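Long-range contacts in dextranase (Pseudarthrobacter oxydans, PDB 6NZS), which hydrolyses internal alpha-1,6-glucosidic linkages in dextran, an endo-acting glycoside hydrolase of family 49: residues Asp322-Leu327 with Thr350-Val355; Met315-Ser320 with Val343-Glu348; Ile371-Gly376 with Val398-Thr403; Val251-Leu256 with Gln275-Gly280. All coordinates share one frame; numbering follows the deposited sequence.

All four contacts belong to the parallel beta-helix, and each joins chain positions about one coil apart. Contacts 4 and 1 lie on one face of the helix, with centres about 14 Å apart; their strands 275-279 and 325-335 are direct neighbours, tied by the Lys326 O to Tyr276 N bond. Contact 2 is on another face, about 10 Å from contact 1 between centres. Its segments alternate with those of contact 1 along the chain, because the same two coils supply both. Contact 3, its centre about 12 Å from that of contact 1, continues the stack at the corner of the next coil, where Lys375 O accepts a hydrogen bond from His352 ND1. Contacts 3 and 4 do not touch, their nearest atoms being about 10 Å apart.

Contact 1: residues Asp322-Leu327 with Thr350-Val355; sequences DAEQKL and TFHMNV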
# COMPACT_ATOMS: atom_id res chain seq x y z
N ASP A 322 -19.01 -19.50 -8.87
CA ASP A 322 -19.19 -20.38 -7.71
C ASP A 322 -18.06 -21.40 -7.62
O ASP A 322 -17.62 -21.75 -6.51
CB ASP A 322 -20.54 -21.08 -7.77
CG ASP A 322 -21.67 -20.22 -7.25
OD1 ASP A 322 -21.39 -19.27 -6.47
OD2 ASP A 322 -22.83 -20.48 -7.61
N ALA A 323 -17.57 -21.88 -8.76
CA ALA A 323 -16.48 -22.85 -8.77
C ALA A 323 -15.24 -22.28 -8.11
O ALA A 323 -14.99 -21.06 -8.12
CB ALA A 323 -16.15 -23.25 -10.21
N GLU A 324 -14.45 -23.17 -7.51
CA GLU A 324 -13.19 -22.80 -6.88
C GLU A 324 -12.21 -22.30 -7.93
O GLU A 324 -12.02 -22.94 -8.97
CB GLU A 324 -12.60 -24.01 -6.15
CG GLU A 324 -11.20 -23.79 -5.59
CD GLU A 324 -10.60 -25.06 -5.00
OE1 GLU A 324 -9.64 -25.60 -5.59
OE2 GLU A 324 -11.08 -25.52 -3.95
N GLN A 325 -11.57 -21.16 -7.65
CA GLN A 325 -10.65 -20.55 -8.59
C GLN A 325 -9.45 -20.01 -7.82
O GLN A 325 -9.53 -19.78 -6.61
CB GLN A 325 -11.31 -19.39 -9.33
CG GLN A 325 -12.46 -19.80 -10.26
CD GLN A 325 -13.31 -18.61 -10.66
OE1 GLN A 325 -14.04 -18.06 -9.84
NE2 GLN A 325 -13.19 -18.20 -11.92
N LYS A 326 -8.36 -19.80 -8.53
CA LYS A 326 -7.14 -19.27 -7.94
C LYS A 326 -6.60 -18.13 -8.80
O LYS A 326 -6.79 -18.11 -10.02
CB LYS A 326 -6.06 -20.35 -7.84
CG LYS A 326 -6.45 -21.52 -6.95
CD LYS A 326 -5.43 -22.64 -7.04
CE LYS A 326 -4.48 -22.61 -5.86
NZ LYS A 326 -4.24 -23.98 -5.32
N LEU A 327 -5.95 -17.18 -8.14
CA LEU A 327 -5.22 -16.11 -8.81
C LEU A 327 -3.83 -16.04 -8.20
O LEU A 327 -3.71 -15.95 -6.97
CB LEU A 327 -5.91 -14.76 -8.60
CG LEU A 327 -5.05 -13.52 -8.90
CD1 LEU A 327 -4.78 -13.42 -10.40
CD2 LEU A 327 -5.73 -12.26 -8.41
N THR A 350 -14.76 -18.28 -3.04
CA THR A 350 -14.15 -19.28 -3.91
C THR A 350 -13.17 -18.66 -4.89
O THR A 350 -13.04 -19.10 -6.04
CB THR A 350 -15.21 -20.10 -4.65
OG1 THR A 350 -15.96 -19.24 -5.50
CG2 THR A 350 -16.17 -20.78 -3.66
N PHE A 351 -12.43 -17.64 -4.46
CA PHE A 351 -11.45 -16.96 -5.31
C PHE A 351 -10.18 -16.78 -4.48
O PHE A 351 -10.00 -15.78 -3.78
CB PHE A 351 -11.98 -15.63 -5.83
CG PHE A 351 -11.21 -15.09 -6.99
CD1 PHE A 351 -11.49 -15.50 -8.28
CD2 PHE A 351 -10.18 -14.18 -6.79
CE1 PHE A 351 -10.77 -15.02 -9.36
CE2 PHE A 351 -9.45 -13.69 -7.85
CZ PHE A 351 -9.75 -14.10 -9.14
N HIS A 352 -9.28 -17.75 -4.57
CA HIS A 352 -8.18 -17.87 -3.62
C HIS A 352 -6.92 -17.25 -4.20
O HIS A 352 -6.39 -17.72 -5.22
CB HIS A 352 -7.98 -19.34 -3.26
CG HIS A 352 -9.26 -19.99 -2.82
ND1 HIS A 352 -9.96 -19.56 -1.72
CD2 HIS A 352 -9.98 -21.00 -3.36
CE1 HIS A 352 -11.06 -20.29 -1.59
NE2 HIS A 352 -11.10 -21.17 -2.57
N MET A 353 -6.42 -16.22 -3.53
CA MET A 353 -5.33 -15.40 -4.05
C MET A 353 -4.00 -15.79 -3.43
O MET A 353 -3.91 -16.07 -2.24
CB MET A 353 -5.61 -13.92 -3.77
CG MET A 353 -6.91 -13.45 -4.40
SD MET A 353 -7.48 -11.90 -3.71
CE MET A 353 -6.00 -10.91 -3.87
N ASN A 354 -2.96 -15.78 -4.26
CA ASN A 354 -1.59 -16.00 -3.82
C ASN A 354 -0.81 -14.78 -4.31
O ASN A 354 -0.42 -14.73 -5.49
CB ASN A 354 -1.04 -17.31 -4.39
CG ASN A 354 0.39 -17.58 -4.00
OD1 ASN A 354 0.95 -16.91 -3.14
ND2 ASN A 354 1.01 -18.55 -4.66
N VAL A 355 -0.58 -13.82 -3.42
CA VAL A 355 -0.01 -12.52 -3.76
C VAL A 355 1.41 -12.47 -3.22
O VAL A 355 1.63 -12.75 -2.04
CB VAL A 355 -0.85 -11.38 -3.16
CG1 VAL A 355 -0.29 -10.03 -3.61
CG2 VAL A 355 -2.32 -11.51 -3.56
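Leu327 lays its CB 3.8 Å from CE2 of the Phe351 ring, the two side chains crossing at a slant on the buried face of a parallel strand pair. Gln325 shares that face. Its OE1 sits in the plane of the Phe351 ring, at the CD1 edge 3.9 Å off, and the amide stands almost perpendicular to the ring (87°). On the other face Glu324 reaches His352: with CG swung away from its own backbone N (chi1 173°), the CG methylene comes in plane to the imidazole edge at CD2, 3.8 Å away. This is contact through the methylene, since the carboxylate itself stays apart from the ring nitrogens.

Between the two layers runs the backbone pairing. His352 turns both its N and its O to the 325-327 strand, N bonding Gln325 O at 2.9 Å and O taking Leu327 N at 3.0 Å; Asn354 N closes on Leu327 O at 2.8 Å. At the entry, Gln325 N bonds Thr350 O less straight, at 135°.

The second shell fixes the polar ends. Ala321 N holds Gln325 OE1 while Gln273 O takes its NE2, and Lys375 O accepts from His352 ND1. Tyr276 packs against both Leu327 and Phe351. Parallel strands in matching register on consecutive coils, with apolar side chains turned inward, are characteristic of the right-handed parallel beta-helix of the pectate lyase-like clan.

Contact 2: residues Met315-Ser320 with Val343-Glu348; sequences MLQFAS and VVYGNE
Ser320 meets Asn347 and Val344 at the tight end of this contact, where two consecutive coils of the parallel beta-helix stack strand 316-320 on strand 342-346. Its CB rests 3.8 Å from Val344 CG1, and two residues earlier Phe318 CB meets Val344 CG2 at 4.1 Å. These side chains turn to the buried interior, where Phe351 packs on Ser320 and Val344, Leu327 touches Phe318, and the Phe318 ring stacks with Phe268. Between the strands the amides alternate: Val343 N goes to Leu316 O, Phe318 N to Val343 O, Tyr345 N to Phe318 O, and Ser320 N to Tyr345 O, the last at 2.8 Å.

The opposite face carries Gln317, Val343, Ala319 and Tyr345; Gln317 and Val343 are still buried, and it opens toward solvent at Ala319 and Tyr345. Gln317 runs extended beside Val343, its OE1 3.8 Å from the CG1 methyl. The end of its amide reaches the Tyr345 ring edge-on, NE2 lying in the ring plane 3.5 Å from CD2, with amide and ring planes 77° apart. One face of that same ring rests on Val343 CG2, so the phenol is steadied by a neighbour in its own strand as well as by the glutamine across the gap. Ala319 adds little here beyond its backbone.

At the last pair of the register, exposed Gly346 brings its CA to 3.4 Å from Ser320 O, and Asn347 N bonds that same oxygen, from above its carbonyl plane. The side chain of Asn347 is bonded outside the pair, OD1 to Gln349 N and ND2 to Asp322 OD1. Because Ser320 OG stands opposite its backbone N (chi1 177°), it reaches Asn347 and donates to its O at 2.7 Å.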
# COMPACT_ATOMS: atom_id res chain seq x y z
N MET A 315 -7.63 -0.77 -10.98
CA MET A 315 -6.41 -1.18 -11.67
C MET A 315 -6.46 -2.65 -12.07
O MET A 315 -6.02 -3.02 -13.16
CB MET A 315 -5.18 -0.86 -10.83
CG MET A 315 -4.94 0.65 -10.61
SD MET A 315 -4.71 1.59 -12.14
CE MET A 315 -3.17 0.89 -12.73
N LEU A 316 -7.01 -3.49 -11.19
CA LEU A 316 -7.18 -4.92 -11.44
C LEU A 316 -8.53 -5.35 -10.90
O LEU A 316 -8.85 -5.08 -9.74
CB LEU A 316 -6.07 -5.72 -10.75
CG LEU A 316 -4.65 -5.50 -11.25
CD1 LEU A 316 -3.67 -6.17 -10.30
CD2 LEU A 316 -4.48 -6.00 -12.68
N GLN A 317 -9.31 -6.04 -11.73
CA GLN A 317 -10.62 -6.51 -11.31
C GLN A 317 -10.86 -7.91 -11.87
O GLN A 317 -10.49 -8.19 -13.01
CB GLN A 317 -11.74 -5.57 -11.76
CG GLN A 317 -13.14 -6.13 -11.52
CD GLN A 317 -14.22 -5.08 -11.62
OE1 GLN A 317 -13.94 -3.88 -11.56
NE2 GLN A 317 -15.47 -5.52 -11.79
N PHE A 318 -11.48 -8.76 -11.05
CA PHE A 318 -11.76 -10.14 -11.43
C PHE A 318 -13.20 -10.48 -11.08
O PHE A 318 -13.84 -9.83 -10.26
CB PHE A 318 -10.84 -11.10 -10.68
CG PHE A 318 -9.41 -10.97 -11.08
CD1 PHE A 318 -8.59 -10.02 -10.49
CD2 PHE A 318 -8.89 -11.79 -12.06
CE1 PHE A 318 -7.26 -9.90 -10.88
CE2 PHE A 318 -7.58 -11.68 -12.45
CZ PHE A 318 -6.76 -10.74 -11.86
N ALA A 319 -13.69 -11.53 -11.74
CA ALA A 319 -15.01 -12.09 -11.48
C ALA A 319 -14.83 -13.51 -10.97
O ALA A 319 -14.08 -14.29 -11.57
CB ALA A 319 -15.86 -12.09 -12.75
N SER A 320 -15.51 -13.85 -9.88
CA SER A 320 -15.40 -15.16 -9.25
C SER A 320 -16.70 -15.93 -9.47
O SER A 320 -17.77 -15.48 -9.06
CB SER A 320 -15.12 -15.03 -7.75
OG SER A 320 -15.08 -16.32 -7.14
N VAL A 343 -10.26 -5.41 -6.86
CA VAL A 343 -11.54 -5.92 -6.39
C VAL A 343 -11.89 -7.21 -7.13
O VAL A 343 -11.47 -7.44 -8.27
CB VAL A 343 -12.69 -4.89 -6.52
CG1 VAL A 343 -13.17 -4.79 -7.97
CG2 VAL A 343 -13.85 -5.24 -5.59
N VAL A 344 -12.64 -8.06 -6.44
CA VAL A 344 -13.22 -9.26 -7.01
C VAL A 344 -14.70 -9.21 -6.70
O VAL A 344 -15.09 -8.96 -5.55
CB VAL A 344 -12.61 -10.54 -6.40
CG1 VAL A 344 -13.29 -11.78 -6.98
CG2 VAL A 344 -11.10 -10.58 -6.64
N TYR A 345 -15.54 -9.43 -7.71
CA TYR A 345 -16.97 -9.55 -7.52
C TYR A 345 -17.40 -10.95 -7.91
O TYR A 345 -16.77 -11.59 -8.76
CB TYR A 345 -17.73 -8.54 -8.37
CG TYR A 345 -17.58 -7.12 -7.91
CD1 TYR A 345 -17.95 -6.74 -6.63
CD2 TYR A 345 -17.06 -6.15 -8.75
CE1 TYR A 345 -17.81 -5.43 -6.20
CE2 TYR A 345 -16.92 -4.84 -8.34
CZ TYR A 345 -17.29 -4.49 -7.07
OH TYR A 345 -17.15 -3.18 -6.66
N GLY A 346 -18.48 -11.42 -7.29
CA GLY A 346 -18.98 -12.77 -7.50
C GLY A 346 -18.99 -13.55 -6.19
O GLY A 346 -19.36 -13.02 -5.14
N ASN A 347 -18.58 -14.80 -6.27
CA ASN A 347 -18.48 -15.62 -5.06
C ASN A 347 -17.18 -15.25 -4.36
O ASN A 347 -16.10 -15.70 -4.74
CB ASN A 347 -18.55 -17.10 -5.39
CG ASN A 347 -18.71 -17.95 -4.14
OD1 ASN A 347 -18.11 -17.66 -3.10
ND2 ASN A 347 -19.52 -19.00 -4.23
N GLU A 348 -17.30 -14.46 -3.29
CA GLU A 348 -16.13 -14.01 -2.54
C GLU A 348 -15.49 -15.10 -1.70
O GLU A 348 -14.42 -14.86 -1.12
CB GLU A 348 -16.51 -12.80 -1.68
CG GLU A 348 -17.06 -11.64 -2.51
CD GLU A 348 -17.38 -10.39 -1.69
OE1 GLU A 348 -17.30 -10.45 -0.45
OE2 GLU A 348 -17.72 -9.36 -2.30

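Contact 3: residues Ile371-Gly376 with Val398-Thr403; sequences IELYKG and VTIDNT
Val398 sets its CG2 methyl against the carbonyl oxygens of two successive peptide groups in the facing turn, with CG2 3.6 Å from Leu373 O and the same distance from Tyr374 O. The larger flat group is the Tyr374 ring. Tyr374 leaves the backbone on the side away from the 398-403 segment; its ring meets the His395 ring with planes about 40° apart, and its OH is hydrogen-bonded to Val344 N. Tyr374 therefore offers this contact little more than its carbonyl, which also accepts a bond from Ser377 OG.

The remaining contact is aliphatic. The CB of Leu373 points toward the other segment, and with CG beside the backbone N and opposite the carbonyl carbon (chi1 -63°), CD1 comes to lie among three carbons: Val398 CG1 at 3.8 Å, Ile400 CD1 at 3.6 Å and Ile400 CG1 at 3.5 Å. The last approach is closer than an ordinary van der Waals contact, a sign of dense packing at this spot. Nearer the backbone, Leu373 CB meets Val398 CG1 at 3.9 Å. Leu373 and Ile400 meet at a slant, and the two segments are joined by side-chain packing instead of backbone pairing.

This is a corner of the parallel beta-helix, filled from inside. Residues 371-372 lie in the sheet that continues with strand 391-392, whereas 377-380 and 398-407 pair with each other in a different face, so the turn at Leu373-Gly376 leads from one sheet to the next. Met353 and Val355 of strand 351-361 touch Leu373 from the preceding coil, and Met393 packs on Val398 and Ile400.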
# COMPACT_ATOMS: atom_id res chain seq x y z
N ILE A 371 -5.05 -3.62 -0.83
CA ILE A 371 -5.59 -4.87 -1.33
C ILE A 371 -6.66 -5.42 -0.40
O ILE A 371 -6.61 -5.25 0.82
CB ILE A 371 -4.46 -5.88 -1.59
CG1 ILE A 371 -4.93 -7.02 -2.52
CG2 ILE A 371 -3.91 -6.42 -0.27
CD1 ILE A 371 -3.81 -7.81 -3.14
N GLU A 372 -7.63 -6.10 -1.00
CA GLU A 372 -8.60 -6.92 -0.28
C GLU A 372 -8.33 -8.37 -0.66
O GLU A 372 -8.47 -8.74 -1.84
CB GLU A 372 -10.02 -6.51 -0.67
CG GLU A 372 -11.12 -7.28 0.08
CD GLU A 372 -12.52 -6.74 -0.20
OE1 GLU A 372 -12.65 -5.58 -0.66
OE2 GLU A 372 -13.50 -7.50 0.03
N LEU A 373 -7.90 -9.16 0.31
CA LEU A 373 -7.64 -10.58 0.09
C LEU A 373 -8.91 -11.36 0.40
O LEU A 373 -9.46 -11.25 1.50
CB LEU A 373 -6.47 -11.06 0.96
CG LEU A 373 -5.14 -10.37 0.63
CD1 LEU A 373 -4.17 -10.55 1.78
CD2 LEU A 373 -4.56 -10.96 -0.64
N TYR A 374 -9.37 -12.14 -0.57
CA TYR A 374 -10.61 -12.88 -0.43
C TYR A 374 -10.37 -14.18 0.35
O TYR A 374 -9.23 -14.56 0.63
CB TYR A 374 -11.29 -13.03 -1.79
CG TYR A 374 -11.77 -11.66 -2.26
CD1 TYR A 374 -10.88 -10.74 -2.83
CD2 TYR A 374 -13.08 -11.25 -2.04
CE1 TYR A 374 -11.31 -9.46 -3.21
CE2 TYR A 374 -13.51 -9.97 -2.43
CZ TYR A 374 -12.61 -9.09 -3.01
OH TYR A 374 -13.04 -7.83 -3.38
N LYS A 375 -11.45 -14.85 0.72
CA LYS A 375 -11.34 -15.98 1.65
C LYS A 375 -10.31 -16.99 1.17
O LYS A 375 -10.29 -17.37 -0.00
CB LYS A 375 -12.70 -16.66 1.81
CG LYS A 375 -12.67 -17.81 2.79
CD LYS A 375 -14.03 -18.46 2.97
CE LYS A 375 -13.95 -19.61 3.96
NZ LYS A 375 -15.30 -20.14 4.30
N GLY A 376 -9.44 -17.42 2.08
CA GLY A 376 -8.48 -18.46 1.74
C GLY A 376 -7.39 -17.94 0.82
O GLY A 376 -7.12 -18.53 -0.23
N VAL A 398 -7.28 -15.74 5.93
CA VAL A 398 -6.37 -14.85 5.22
C VAL A 398 -5.08 -14.77 6.02
O VAL A 398 -5.12 -14.60 7.24
CB VAL A 398 -7.00 -13.46 4.98
CG1 VAL A 398 -5.94 -12.45 4.53
CG2 VAL A 398 -8.14 -13.55 3.96
N THR A 399 -3.95 -14.88 5.33
CA THR A 399 -2.64 -14.81 5.96
C THR A 399 -1.77 -13.81 5.21
O THR A 399 -1.65 -13.90 3.98
CB THR A 399 -1.97 -16.20 5.96
OG1 THR A 399 -2.84 -17.12 6.63
CG2 THR A 399 -0.64 -16.16 6.69
N ILE A 400 -1.18 -12.86 5.94
CA ILE A 400 -0.30 -11.84 5.37
C ILE A 400 1.01 -11.84 6.14
O ILE A 400 1.00 -11.87 7.38
CB ILE A 400 -0.94 -10.44 5.46
CG1 ILE A 400 -2.27 -10.39 4.70
CG2 ILE A 400 0.02 -9.38 4.92
CD1 ILE A 400 -3.00 -9.07 4.84
N ASP A 401 2.13 -11.77 5.43
CA ASP A 401 3.43 -11.61 6.07
C ASP A 401 4.29 -10.62 5.31
O ASP A 401 4.28 -10.58 4.07
CB ASP A 401 4.20 -12.94 6.17
CG ASP A 401 5.50 -12.79 6.92
OD1 ASP A 401 5.47 -12.37 8.10
OD2 ASP A 401 6.57 -13.06 6.35
N ASN A 402 5.07 -9.83 6.06
CA ASN A 402 6.15 -9.02 5.49
C ASN A 402 5.63 -7.92 4.57
O ASN A 402 5.93 -7.90 3.37
CB ASN A 402 7.19 -9.91 4.78
CG ASN A 402 8.44 -9.16 4.42
OD1 ASN A 402 8.76 -8.12 5.02
ND2 ASN A 402 9.16 -9.66 3.42
N THR A 403 4.87 -6.99 5.14
CA THR A 403 4.29 -5.87 4.42
C THR A 403 4.94 -4.58 4.90
O THR A 403 4.90 -4.28 6.10
CB THR A 403 2.79 -5.75 4.70
OG1 THR A 403 2.15 -7.04 4.62
CG2 THR A 403 2.12 -4.83 3.69

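Contact 4: residues Val251-Leu256 with Gln275-Gly280; sequences VKWVYL and QYKVTG
Thr279 OG1 is gripped by Trp253 NE1 on one hand and bonded to Leu202 O on the other. The indole N-H bond measures 2.9 Å, is nearly straight at 165°, and leaves the ring within its plane. Thr279 puts this hydroxyl in the position between its backbone N and carbonyl carbon (chi1 67°), from which it also lies in the plane of the Tyr255 ring, at the edge 3.4 Å from CD1. One oxygen thus sits at the edges of two aromatic rings.

The indole is held on a face too. Lys277 runs extended across it: CB lies 3.5 Å from Trp253 CD1, and CD stands almost directly above the six-membered ring, 3.6 Å from its centroid, in a CH-pi contact. NZ is displaced from the ring centre, making an off-centre cation-pi contact, and is bonded to Arg201 O. The lysine over its face and the N-H bond at its edge together would fix the rotation of the tryptophan.

Strands 253-256 and 275-279 are neighbours in one face of the parallel beta-helix. Trp253, Tyr255, Lys277 and Thr279 project from its outer side toward Pro204 and the end of helix 196-202, while Val254 and Val278 point inward to Phe268.

Where the pairing begins, Lys252 O accepts Lys277 N at 3.0 Å and a proton from a water that also donates to Gln275 O. At the far end Leu256 N bonds Thr279 O at 2.9 Å. Just beyond, Gly280 passes close to its neighbours, its CA 3.1 Å from Leu256 O and 3.5 Å from Tyr255 CE1, and its N bonded to Gln330 OE1.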
# COMPACT_ATOMS: atom_id res chain seq x y z
N VAL A 251 -8.36 -15.33 -22.09
CA VAL A 251 -7.14 -14.81 -21.47
C VAL A 251 -7.06 -15.27 -20.02
O VAL A 251 -7.93 -14.96 -19.20
CB VAL A 251 -7.07 -13.29 -21.57
CG1 VAL A 251 -5.82 -12.78 -20.86
CG2 VAL A 251 -7.07 -12.86 -23.03
N LYS A 252 -5.99 -16.00 -19.69
CA LYS A 252 -5.79 -16.50 -18.33
C LYS A 252 -4.57 -15.89 -17.66
O LYS A 252 -4.37 -16.12 -16.46
CB LYS A 252 -5.65 -18.03 -18.34
CG LYS A 252 -4.41 -18.53 -19.09
CD LYS A 252 -4.37 -20.04 -19.25
CE LYS A 252 -3.02 -20.48 -19.83
NZ LYS A 252 -2.94 -21.95 -20.08
N TRP A 253 -3.76 -15.12 -18.38
CA TRP A 253 -2.48 -14.67 -17.85
C TRP A 253 -2.11 -13.36 -18.52
O TRP A 253 -2.10 -13.27 -19.75
CB TRP A 253 -1.42 -15.73 -18.17
CG TRP A 253 -0.12 -15.66 -17.40
CD1 TRP A 253 0.41 -14.58 -16.74
CD2 TRP A 253 0.80 -16.73 -17.23
NE1 TRP A 253 1.61 -14.93 -16.16
CE2 TRP A 253 1.87 -16.25 -16.45
CE3 TRP A 253 0.82 -18.07 -17.65
CZ2 TRP A 253 2.96 -17.06 -16.09
CZ3 TRP A 253 1.90 -18.86 -17.31
CH2 TRP A 253 2.95 -18.36 -16.53
N VAL A 254 -1.81 -12.34 -17.72
CA VAL A 254 -1.18 -11.11 -18.18
C VAL A 254 0.20 -11.04 -17.55
O VAL A 254 0.33 -11.16 -16.32
CB VAL A 254 -2.03 -9.87 -17.82
CG1 VAL A 254 -1.23 -8.59 -18.08
CG2 VAL A 254 -3.33 -9.88 -18.63
N TYR A 255 1.23 -10.88 -18.38
CA TYR A 255 2.61 -10.86 -17.92
C TYR A 255 3.24 -9.53 -18.28
O TYR A 255 3.21 -9.12 -19.45
CB TYR A 255 3.41 -12.02 -18.55
CG TYR A 255 4.86 -12.00 -18.12
CD1 TYR A 255 5.22 -12.30 -16.82
CD2 TYR A 255 5.86 -11.64 -19.01
CE1 TYR A 255 6.54 -12.26 -16.41
CE2 TYR A 255 7.19 -11.60 -18.61
CZ TYR A 255 7.52 -11.90 -17.31
OH TYR A 255 8.84 -11.85 -16.90
N LEU A 256 3.82 -8.86 -17.29
CA LEU A 256 4.54 -7.60 -17.48
C LEU A 256 6.01 -7.89 -17.22
O LEU A 256 6.42 -8.08 -16.08
CB LEU A 256 4.04 -6.52 -16.52
CG LEU A 256 2.54 -6.26 -16.44
CD1 LEU A 256 2.28 -5.07 -15.52
CD2 LEU A 256 1.94 -6.00 -17.80
N GLN A 275 -7.70 -20.87 -13.11
CA GLN A 275 -6.48 -20.22 -12.63
C GLN A 275 -6.21 -18.97 -13.44
O GLN A 275 -6.09 -19.03 -14.67
CB GLN A 275 -5.28 -21.17 -12.74
CG GLN A 275 -3.93 -20.51 -12.42
CD GLN A 275 -3.67 -20.44 -10.93
OE1 GLN A 275 -3.64 -21.46 -10.24
NE2 GLN A 275 -3.48 -19.22 -10.42
N TYR A 276 -6.11 -17.83 -12.75
CA TYR A 276 -5.73 -16.56 -13.35
C TYR A 276 -4.33 -16.21 -12.86
O TYR A 276 -3.92 -16.60 -11.77
CB TYR A 276 -6.68 -15.44 -12.91
CG TYR A 276 -8.09 -15.62 -13.43
CD1 TYR A 276 -8.43 -15.18 -14.71
CD2 TYR A 276 -9.06 -16.24 -12.67
CE1 TYR A 276 -9.71 -15.35 -15.21
CE2 TYR A 276 -10.35 -16.41 -13.16
CZ TYR A 276 -10.66 -15.97 -14.43
OH TYR A 276 -11.95 -16.15 -14.92
N LYS A 277 -3.59 -15.47 -13.69
CA LYS A 277 -2.27 -15.00 -13.31
C LYS A 277 -2.07 -13.59 -13.82
O LYS A 277 -2.34 -13.29 -14.98
CB LYS A 277 -1.16 -15.89 -13.88
CG LYS A 277 -1.08 -17.27 -13.25
CD LYS A 277 0.04 -18.11 -13.87
CE LYS A 277 0.19 -19.43 -13.12
NZ LYS A 277 1.15 -20.36 -13.78
N VAL A 278 -1.58 -12.72 -12.94
CA VAL A 278 -1.03 -11.42 -13.34
C VAL A 278 0.33 -11.37 -12.68
O VAL A 278 0.42 -11.32 -11.44
CB VAL A 278 -1.91 -10.25 -12.87
CG1 VAL A 278 -1.23 -8.93 -13.18
CG2 VAL A 278 -3.29 -10.33 -13.54
N THR A 279 1.40 -11.49 -13.47
CA THR A 279 2.73 -11.65 -12.91
C THR A 279 3.73 -10.80 -13.67
O THR A 279 3.43 -10.26 -14.74
CB THR A 279 3.20 -13.12 -12.92
OG1 THR A 279 3.37 -13.55 -14.28
CG2 THR A 279 2.17 -14.01 -12.24
N GLY A 280 4.92 -10.68 -13.10
CA GLY A 280 6.06 -10.06 -13.73
C GLY A 280 6.51 -8.79 -13.02
O GLY A 280 5.70 -8.08 -12.41
O HOH W 1 -3.27 -18.77 -15.60